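Local structure of lantibiotic dehydratase (Microbispora corallina, 5EHK) at residues A[148-153]-A[372-377]; A[619-624]-A[800-805]; A[850-855]-A[870-875]. The protein probably dehydrates serine and threonine residues of the NAI-107 precursor peptide in a tRNA-dependent reaction during lantibiotic biosynthesis. All coordinates share one frame; numbering follows the deposited sequence.

Interaction 1: A[148-153]-A[372-377]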
loop_
_atom_site.group_PDB
_atom_site.type_symbol
_atom_site.label_atom_id
_atom_site.label_comp_id
_atom_site.label_asym_id
_atom_site.label_seq_id
_atom_site.Cartn_x
_atom_site.Cartn_y
_atom_site.Cartn_z
ATOM N N GLY A 148 42.987 -8.620 -6.874
ATOM C CA GLY A 148 43.455 -7.396 -6.272
ATOM C C GLY A 148 43.373 -6.204 -7.189
ATOM O O GLY A 148 42.738 -6.285 -8.239
ATOM N N VAL A 149 44.044 -5.113 -6.810
ATOM C CA VAL A 149 43.850 -3.820 -7.470
ATOM C C VAL A 149 45.142 -3.244 -8.058
ATOM O O VAL A 149 46.238 -3.663 -7.680
ATOM C CB VAL A 149 43.266 -2.769 -6.492
ATOM C CG1 VAL A 149 41.913 -3.231 -5.980
ATOM C CG2 VAL A 149 44.202 -2.567 -5.320
ATOM N N SER A 150 45.010 -2.280 -8.970
ATOM C CA SER A 150 46.170 -1.570 -9.517
ATOM C C SER A 150 45.787 -0.211 -10.111
ATOM O O SER A 150 44.627 0.022 -10.497
ATOM C CB SER A 150 46.866 -2.402 -10.598
ATOM O OG SER A 150 46.045 -2.574 -11.746
ATOM N N GLY A 151 46.772 0.685 -10.175
ATOM C CA GLY A 151 46.610 1.980 -10.829
ATOM C C GLY A 151 46.388 1.902 -12.342
ATOM O O GLY A 151 46.757 0.925 -13.002
ATOM N N GLY A 152 45.754 2.932 -12.892
ATOM C CA GLY A 152 45.469 3.002 -14.312
ATOM C C GLY A 152 45.245 4.452 -14.673
ATOM O O GLY A 152 44.968 5.263 -13.810
ATOM N N ARG A 153 45.341 4.790 -15.947
ATOM C CA ARG A 153 45.246 6.187 -16.330
ATOM C C ARG A 153 44.702 6.332 -17.727
ATOM O O ARG A 153 44.899 5.472 -18.577
ATOM C CB ARG A 153 46.640 6.802 -16.259
ATOM C CG ARG A 153 46.740 8.255 -16.670
ATOM C CD ARG A 153 48.170 8.693 -16.544
ATOM N NE ARG A 153 48.556 8.549 -15.146
ATOM C CZ ARG A 153 48.383 9.484 -14.218
ATOM N NH1 ARG A 153 47.843 10.658 -14.540
ATOM N NH2 ARG A 153 48.763 9.243 -12.970
ATOM N N ILE A 372 48.019 -5.903 -7.488
ATOM C CA ILE A 372 48.338 -6.554 -8.748
ATOM C C ILE A 372 49.428 -5.818 -9.531
ATOM O O ILE A 372 49.353 -4.597 -9.708
ATOM C CB ILE A 372 47.080 -6.660 -9.624
ATOM C CG1 ILE A 372 46.081 -7.638 -9.000
ATOM C CG2 ILE A 372 47.439 -7.075 -11.046
ATOM C CD1 ILE A 372 46.634 -9.028 -8.674
ATOM N N ASP A 373 50.445 -6.556 -9.982
ATOM C CA ASP A 373 51.460 -5.999 -10.886
ATOM C C ASP A 373 50.905 -5.959 -12.301
ATOM O O ASP A 373 50.877 -6.966 -13.007
ATOM C CB ASP A 373 52.771 -6.806 -10.825
ATOM C CG ASP A 373 53.884 -6.196 -11.687
ATOM O OD1 ASP A 373 53.721 -5.054 -12.172
ATOM O OD2 ASP A 373 54.930 -6.861 -11.872
ATOM N N LEU A 374 50.466 -4.777 -12.703
ATOM C CA LEU A 374 49.754 -4.595 -13.956
ATOM C C LEU A 374 49.670 -3.109 -14.197
ATOM O O LEU A 374 49.258 -2.336 -13.329
ATOM C CB LEU A 374 48.348 -5.199 -13.882
ATOM C CG LEU A 374 47.311 -5.094 -15.016
ATOM C CD1 LEU A 374 47.661 -5.936 -16.251
ATOM C CD2 LEU A 374 45.930 -5.495 -14.484
ATOM N N GLU A 375 50.095 -2.707 -15.379
ATOM C CA GLU A 375 49.961 -1.331 -15.780
ATOM C C GLU A 375 48.898 -1.262 -16.855
ATOM O O GLU A 375 48.915 -2.027 -17.812
ATOM C CB GLU A 375 51.302 -0.772 -16.243
ATOM C CG GLU A 375 51.272 0.716 -16.531
ATOM C CD GLU A 375 52.633 1.257 -16.950
ATOM O OE1 GLU A 375 53.569 0.443 -17.170
ATOM O OE2 GLU A 375 52.746 2.498 -17.089
ATOM N N VAL A 376 47.926 -0.389 -16.648
ATOM C CA VAL A 376 46.866 -0.223 -17.615
ATOM C C VAL A 376 46.714 1.229 -18.009
ATOM O O VAL A 376 46.639 2.117 -17.156
ATOM C CB VAL A 376 45.528 -0.758 -17.099
ATOM C CG1 VAL A 376 44.416 -0.379 -18.062
ATOM C CG2 VAL A 376 45.588 -2.270 -16.944
ATOM N N ARG A 377 46.701 1.471 -19.311
ATOM C CA ARG A 377 46.421 2.801 -19.804
ATOM C C ARG A 377 45.389 2.719 -20.894
ATOM O O ARG A 377 45.399 1.797 -21.701
ATOM C CB ARG A 377 47.690 3.488 -20.303
ATOM C CG ARG A 377 48.544 4.013 -19.177
ATOM C CD ARG A 377 49.937 4.325 -19.645
ATOM N NE ARG A 377 50.836 4.486 -18.510
ATOM C CZ ARG A 377 51.194 5.661 -18.013
ATOM N NH1 ARG A 377 50.736 6.780 -18.565
ATOM N NH2 ARG A 377 52.015 5.715 -16.974
#
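Ile372 packs against Gly148 and Val149 at the closely filled, buried end of this contact. Its backbone N bonds Val149 O over 2.9 Å, while its side chain lies along the main chain of Gly148, with CG1 3.6 Å from Gly148 C. The first torsion (chi1 -68°) turns CG1 to the side of the backbone N, and this branch does the touching; because glycine has no side chain, the isoleucine can rest directly on the peptide. Ser150 is small enough to fit between the strands: its CB is 3.4 Å from Ile372 O, and its OG lies 4.0 Å from Leu374 CD2. Farther along, the pairing opens, Gly151 O standing 4.0 Å from Val376 N without a bond. Backbone bonding resumes where Arg153 N donates to Val376 O at 3.2 Å. Here, on the more open side, Arg153 and Arg377 run side by side in the same direction, their guanidinium planes 32° apart. Their like charges probably disfavour closer approach, but Glu375 probably offsets part of the charge on Arg377: its OE2 takes a bond from Arg377 NE, 3.1 Å away and near the guanidinium plane. CB and CG of Arg377 lie along Arg153 O, while Arg153 CD meets Arg377 NH1; long side chains suit these partly exposed positions. The arrangement is an interrupted parallel strand pair, 22° askew, made locally mixed by strand 6-17, antiparallel to 147-155.

Interaction 2: A[619-624]-A[800-805]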
loop_
_atom_site.group_PDB
_atom_site.type_symbol
_atom_site.label_atom_id
_atom_site.label_comp_id
_atom_site.label_asym_id
_atom_site.label_seq_id
_atom_site.Cartn_x
_atom_site.Cartn_y
_atom_site.Cartn_z
ATOM N N ARG A 619 13.391 19.248 -0.781
ATOM C CA ARG A 619 14.402 18.400 -0.135
ATOM C C ARG A 619 14.458 18.598 1.382
ATOM O O ARG A 619 14.012 19.622 1.908
ATOM C CB ARG A 619 15.788 18.703 -0.729
ATOM C CG ARG A 619 16.045 20.196 -0.847
ATOM C CD ARG A 619 17.336 20.550 -1.544
ATOM N NE ARG A 619 18.325 21.010 -0.578
ATOM C CZ ARG A 619 18.642 22.283 -0.371
ATOM N NH1 ARG A 619 18.057 23.237 -1.078
ATOM N NH2 ARG A 619 19.549 22.597 0.546
ATOM N N LEU A 620 14.999 17.606 2.077
ATOM C CA LEU A 620 15.459 17.785 3.435
ATOM C C LEU A 620 16.834 18.358 3.316
ATOM O O LEU A 620 17.452 18.236 2.274
ATOM C CB LEU A 620 15.562 16.432 4.123
ATOM C CG LEU A 620 14.233 15.815 4.534
ATOM C CD1 LEU A 620 14.449 14.369 4.985
ATOM C CD2 LEU A 620 13.655 16.673 5.640
ATOM N N CYS A 621 17.348 18.969 4.371
ATOM C CA CYS A 621 18.757 19.402 4.329
ATOM C C CYS A 621 19.449 19.516 5.659
ATOM O O CYS A 621 18.864 19.976 6.640
ATOM C CB CYS A 621 18.904 20.713 3.586
ATOM S SG CYS A 621 17.737 21.869 4.147
ATOM N N LEU A 622 20.704 19.088 5.666
ATOM C CA LEU A 622 21.544 19.091 6.860
ATOM C C LEU A 622 22.103 20.492 7.120
ATOM O O LEU A 622 22.558 21.155 6.197
ATOM C CB LEU A 622 22.698 18.130 6.644
ATOM C CG LEU A 622 23.502 17.817 7.878
ATOM C CD1 LEU A 622 22.568 17.222 8.926
ATOM C CD2 LEU A 622 24.521 16.840 7.439
ATOM N N VAL A 623 22.047 20.940 8.367
ATOM C CA VAL A 623 22.470 22.294 8.705
ATOM C C VAL A 623 23.403 22.265 9.889
ATOM O O VAL A 623 23.103 21.614 10.883
ATOM C CB VAL A 623 21.269 23.209 9.025
ATOM C CG1 VAL A 623 21.732 24.560 9.480
ATOM C CG2 VAL A 623 20.430 23.366 7.811
ATOM N N HIS A 624 24.537 22.961 9.793
ATOM C CA HIS A 624 25.396 23.128 10.962
ATOM C C HIS A 624 24.814 24.287 11.726
ATOM O O HIS A 624 24.911 25.448 11.307
ATOM C CB HIS A 624 26.854 23.378 10.590
ATOM C CG HIS A 624 27.762 23.567 11.769
ATOM N ND1 HIS A 624 28.297 24.792 12.110
ATOM C CD2 HIS A 624 28.236 22.683 12.680
ATOM C CE1 HIS A 624 29.056 24.653 13.183
ATOM N NE2 HIS A 624 29.036 23.384 13.553
ATOM N N PRO A 800 20.823 27.384 -3.802
ATOM C CA PRO A 800 21.051 28.270 -2.657
ATOM C C PRO A 800 20.894 27.443 -1.410
ATOM O O PRO A 800 20.147 26.465 -1.471
ATOM C CB PRO A 800 19.877 29.245 -2.725
ATOM C CG PRO A 800 19.269 29.046 -4.082
ATOM C CD PRO A 800 19.544 27.645 -4.474
ATOM N N PRO A 801 21.559 27.816 -0.305
ATOM C CA PRO A 801 21.263 27.121 0.951
ATOM C C PRO A 801 19.881 27.442 1.415
ATOM O O PRO A 801 19.259 28.400 0.973
ATOM C CB PRO A 801 22.261 27.726 1.947
ATOM C CG PRO A 801 22.636 29.019 1.375
ATOM C CD PRO A 801 22.626 28.811 -0.138
ATOM N N HIS A 802 19.394 26.618 2.319
ATOM C CA HIS A 802 18.124 26.877 2.950
ATOM C C HIS A 802 18.441 26.981 4.386
ATOM O O HIS A 802 18.473 25.966 5.078
ATOM C CB HIS A 802 17.175 25.701 2.778
ATOM C CG HIS A 802 15.921 25.838 3.580
ATOM N ND1 HIS A 802 15.765 25.253 4.819
ATOM C CD2 HIS A 802 14.776 26.521 3.337
ATOM C CE1 HIS A 802 14.570 25.550 5.295
ATOM N NE2 HIS A 802 13.948 26.314 4.414
ATOM N N ILE A 803 18.727 28.189 4.839
ATOM C CA ILE A 803 19.079 28.349 6.239
ATOM C C ILE A 803 18.048 29.181 6.993
ATOM O O ILE A 803 17.896 30.384 6.765
ATOM C CB ILE A 803 20.469 28.980 6.411
ATOM C CG1 ILE A 803 21.492 28.250 5.548
ATOM C CG2 ILE A 803 20.852 28.984 7.875
ATOM C CD1 ILE A 803 21.611 26.814 5.885
ATOM N N ARG A 804 17.346 28.524 7.900
ATOM C CA ARG A 804 16.348 29.172 8.741
ATOM C C ARG A 804 16.351 28.380 10.028
ATOM O O ARG A 804 15.338 28.263 10.701
ATOM C CB ARG A 804 14.972 29.147 8.063
ATOM C CG ARG A 804 14.910 30.102 6.882
ATOM C CD ARG A 804 13.890 29.700 5.869
ATOM N NE ARG A 804 14.237 30.265 4.573
ATOM C CZ ARG A 804 13.521 30.059 3.474
ATOM N NH1 ARG A 804 12.419 29.310 3.544
ATOM N NH2 ARG A 804 13.899 30.597 2.314
ATOM N N ALA A 805 17.518 27.815 10.322
ATOM C CA ALA A 805 17.777 27.034 11.515
ATOM C C ALA A 805 17.040 27.594 12.758
ATOM O O ALA A 805 16.977 28.811 12.955
ATOM C CB ALA A 805 19.285 26.938 11.740
HETATM O O HOH W 1 17.573 25.782 -1.945
#
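Cys621 and His802 bring the two backbones within 7.6 Å, CA to CA, and Val623 and Ala805 within 7.2 Å. These distances exceed those of paired strands, and the end-to-end directions differ by 59°: an irregular chain passes over strand 620-624, and side chains and a water fill the interval. Cys621 SG comes within 4.0 Å of His802 ND1; seen from the ring centroid it lies obliquely, 62° off the normal, and a small, polarisable thiol suits this spot beside an imidazole. Next along the strand, Val623 uses both branches. CG1, anti to the backbone N (chi1 175°), meets Ala805 CB at 4.1 Å, while CG2 touches Ile803 CD1, also at 4.1 Å. Valine suits an extended strand, and its two methyls divide between these partners. Polar contact lies at the other end, where one water bridges the segments: it donates to Pro800 O at 2.7 Å and accepts a weak bond from Arg619 NH1 at 2.7 Å, lying at the edge of the guanidinium. Glu630 OE2 ties this end further, forming a salt bridge with Arg619 NH2 and accepting a hydrogen bond from His802 N. Strand alternation sends Leu620 and Leu622 the other way, both onto helix 647-656 and Leu620 also onto helix 407-417. The loop contact thus lies on one face of a mixed beta sheet whose other face carries those two helices.

Interaction 3: A[850-855]-A[870-875]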
loop_
_atom_site.group_PDB
_atom_site.type_symbol
_atom_site.label_atom_id
_atom_site.label_comp_id
_atom_site.label_asym_id
_atom_site.label_seq_id
_atom_site.Cartn_x
_atom_site.Cartn_y
_atom_site.Cartn_z
ATOM N N GLY A 850 -18.246 28.340 32.495
ATOM C CA GLY A 850 -17.263 29.398 32.477
ATOM C C GLY A 850 -16.150 29.270 31.464
ATOM O O GLY A 850 -15.137 29.952 31.604
ATOM N N ALA A 851 -16.329 28.443 30.433
ATOM C CA ALA A 851 -15.299 28.339 29.403
ATOM C C ALA A 851 -15.264 29.678 28.699
ATOM O O ALA A 851 -16.312 30.256 28.434
ATOM C CB ALA A 851 -15.604 27.221 28.433
ATOM N N ASP A 852 -14.068 30.200 28.446
ATOM C CA ASP A 852 -13.941 31.575 27.947
ATOM C C ASP A 852 -13.711 31.602 26.444
ATOM O O ASP A 852 -13.923 32.619 25.775
ATOM C CB ASP A 852 -12.846 32.352 28.709
ATOM C CG ASP A 852 -11.429 32.085 28.183
ATOM O OD1 ASP A 852 -10.613 33.014 28.208
ATOM O OD2 ASP A 852 -11.102 30.950 27.773
ATOM N N ARG A 853 -13.253 30.474 25.922
ATOM C CA ARG A 853 -13.032 30.327 24.503
ATOM C C ARG A 853 -13.431 28.924 24.070
ATOM O O ARG A 853 -13.227 27.959 24.802
ATOM C CB ARG A 853 -11.566 30.577 24.176
ATOM C CG ARG A 853 -11.162 32.019 24.241
ATOM C CD ARG A 853 -11.822 32.806 23.127
ATOM N NE ARG A 853 -11.626 34.246 23.300
ATOM C CZ ARG A 853 -12.553 35.171 23.064
ATOM N NH1 ARG A 853 -13.747 34.823 22.621
ATOM N NH2 ARG A 853 -12.274 36.452 23.263
ATOM N N TRP A 854 -13.989 28.809 22.873
ATOM C CA TRP A 854 -14.278 27.501 22.308
ATOM C C TRP A 854 -14.097 27.601 20.808
ATOM O O TRP A 854 -14.201 28.691 20.258
ATOM C CB TRP A 854 -15.701 27.049 22.645
ATOM C CG TRP A 854 -16.703 27.660 21.723
ATOM C CD1 TRP A 854 -17.310 28.866 21.873
ATOM C CD2 TRP A 854 -17.208 27.107 20.504
ATOM N NE1 TRP A 854 -18.155 29.098 20.835
ATOM C CE2 TRP A 854 -18.119 28.033 19.975
ATOM C CE3 TRP A 854 -16.974 25.916 19.804
ATOM C CZ2 TRP A 854 -18.810 27.814 18.794
ATOM C CZ3 TRP A 854 -17.650 25.694 18.633
ATOM C CH2 TRP A 854 -18.560 26.640 18.134
ATOM N N PHE A 855 -13.787 26.488 20.154
ATOM C CA PHE A 855 -13.798 26.461 18.698
ATOM C C PHE A 855 -13.887 25.028 18.179
ATOM O O PHE A 855 -13.774 24.084 18.954
ATOM C CB PHE A 855 -12.623 27.255 18.106
ATOM C CG PHE A 855 -11.262 26.599 18.242
ATOM C CD1 PHE A 855 -10.394 26.958 19.270
ATOM C CD2 PHE A 855 -10.828 25.639 17.324
ATOM C CE1 PHE A 855 -9.115 26.377 19.375
ATOM C CE2 PHE A 855 -9.539 25.051 17.433
ATOM C CZ PHE A 855 -8.691 25.419 18.461
ATOM N N ARG A 870 -12.583 22.492 20.863
ATOM C CA ARG A 870 -11.748 22.939 21.990
ATOM C C ARG A 870 -12.394 23.950 22.936
ATOM O O ARG A 870 -12.956 24.922 22.486
ATOM C CB ARG A 870 -10.434 23.532 21.519
ATOM C CG ARG A 870 -9.533 23.588 22.720
ATOM C CD ARG A 870 -8.294 24.410 22.556
ATOM N NE ARG A 870 -8.494 25.796 22.137
ATOM C CZ ARG A 870 -9.138 26.714 22.841
ATOM N NH1 ARG A 870 -9.686 26.400 24.006
ATOM N NH2 ARG A 870 -9.236 27.947 22.374
ATOM N N PHE A 871 -12.280 23.734 24.244
ATOM C CA PHE A 871 -12.759 24.724 25.216
ATOM C C PHE A 871 -11.594 25.208 26.046
ATOM O O PHE A 871 -10.684 24.436 26.348
ATOM C CB PHE A 871 -13.790 24.141 26.171
ATOM C CG PHE A 871 -14.981 23.537 25.494
ATOM C CD1 PHE A 871 -16.135 24.272 25.313
ATOM C CD2 PHE A 871 -14.957 22.211 25.074
ATOM C CE1 PHE A 871 -17.240 23.715 24.708
ATOM C CE2 PHE A 871 -16.047 21.655 24.470
ATOM C CZ PHE A 871 -17.200 22.413 24.279
ATOM N N ARG A 872 -11.620 26.484 26.415
ATOM C CA ARG A 872 -10.631 27.022 27.335
ATOM C C ARG A 872 -11.325 27.499 28.601
ATOM O O ARG A 872 -12.401 28.103 28.556
ATOM C CB ARG A 872 -9.833 28.150 26.695
ATOM C CG ARG A 872 -8.747 28.705 27.601
ATOM C CD ARG A 872 -7.929 29.818 26.944
ATOM N NE ARG A 872 -8.599 31.112 26.984
ATOM C CZ ARG A 872 -8.095 32.205 26.430
ATOM N NH1 ARG A 872 -6.921 32.134 25.819
ATOM N NH2 ARG A 872 -8.745 33.359 26.500
ATOM N N GLY A 873 -10.716 27.201 29.739
ATOM C CA GLY A 873 -11.278 27.619 31.006
ATOM C C GLY A 873 -10.417 27.252 32.189
ATOM O O GLY A 873 -9.313 26.718 32.060
ATOM N N GLU A 874 -10.939 27.566 33.359
ATOM C CA GLU A 874 -10.312 27.213 34.612
ATOM C C GLU A 874 -10.378 25.706 34.849
ATOM O O GLU A 874 -11.428 25.087 34.668
ATOM C CB GLU A 874 -10.992 27.988 35.737
ATOM C CG GLU A 874 -11.137 29.462 35.375
ATOM C CD GLU A 874 -11.459 30.358 36.562
ATOM O OE1 GLU A 874 -12.491 30.111 37.241
ATOM O OE2 GLU A 874 -10.675 31.316 36.796
ATOM N N ARG A 875 -9.234 25.125 35.208
ATOM C CA ARG A 875 -9.093 23.687 35.457
ATOM C C ARG A 875 -10.259 23.002 36.184
ATOM O O ARG A 875 -10.812 22.032 35.663
ATOM C CB ARG A 875 -7.770 23.397 36.163
ATOM C CG ARG A 875 -6.575 24.039 35.466
ATOM C CD ARG A 875 -5.245 23.749 36.144
ATOM N NE ARG A 875 -4.110 24.086 35.281
ATOM C CZ ARG A 875 -2.840 24.082 35.676
ATOM N NH1 ARG A 875 -2.535 23.769 36.930
ATOM N NH2 ARG A 875 -1.872 24.399 34.825
#
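The guanidinium of Arg872 has Arg853 CG over one face, 3.4 Å above its plane, and the carboxylate of Asp852 at its edge. Arg872 grips Asp852 side-on: NE bonds OD2 and NH2 bonds OD1, each at 2.6 Å. The two planes are only 30° apart; OD2 offers its syn lone pair, and OD1 is also met on the syn side. A bend at chi3 (81°) in the otherwise extended Arg872 turns its NE edge back toward the aspartate, and two bonds fix the rotation of both groups. A planar, two-pronged guanidinium suits a carboxylate here; the pairing, shared with Glu921, probably offsets the arginine's charge. Phe855 receives Arg870 CB over one ring face, a CH-pi contact of 4.0 Å to the centroid, 20° off the normal; the edge of the Arg870 guanidinium lies against Arg853 CB. The backbones form an antiparallel ladder: Phe855 and Arg870 exchange two bonds, Arg872 N binds Arg853 O at 2.7 Å, and Asp852 N extends the series to Arg872 O. On the other face Trp854 and Phe871 make a non-hydrogen-bonded pair, with Trp854 CB 3.9 Å from Phe871 CD1. Helix 920-942 supplies Glu924 to Arg870, Glu921 to Arg872 and Gln928 to Arg853. The apolar Trp854 and Phe871 fit against helix 839-848, Phe871 also meets helix 875-895, and strand 819-824 continues the sheet beside 864-872.

Read from the N terminus, the three contacts come in series, none nested in or crossing another. Interaction 1 closes a loop of 218 residues, rich in helix, by bringing strand 366-379 back to 147-155. Interaction 2 closes one of 175 residues, folding the connection between strands 785-792 and 819-824 onto strand 620-624 of a different sheet. Interaction 3 spans only 14 residues and joins the arms of the hairpin 853-861/864-872. Interactions 1 and 3 lie on opposite sides of the chain's centre, their centres about 78 Å apart; interaction 2 lies between them, about 42 Å from the first and 39 Å from the third, centre to centre.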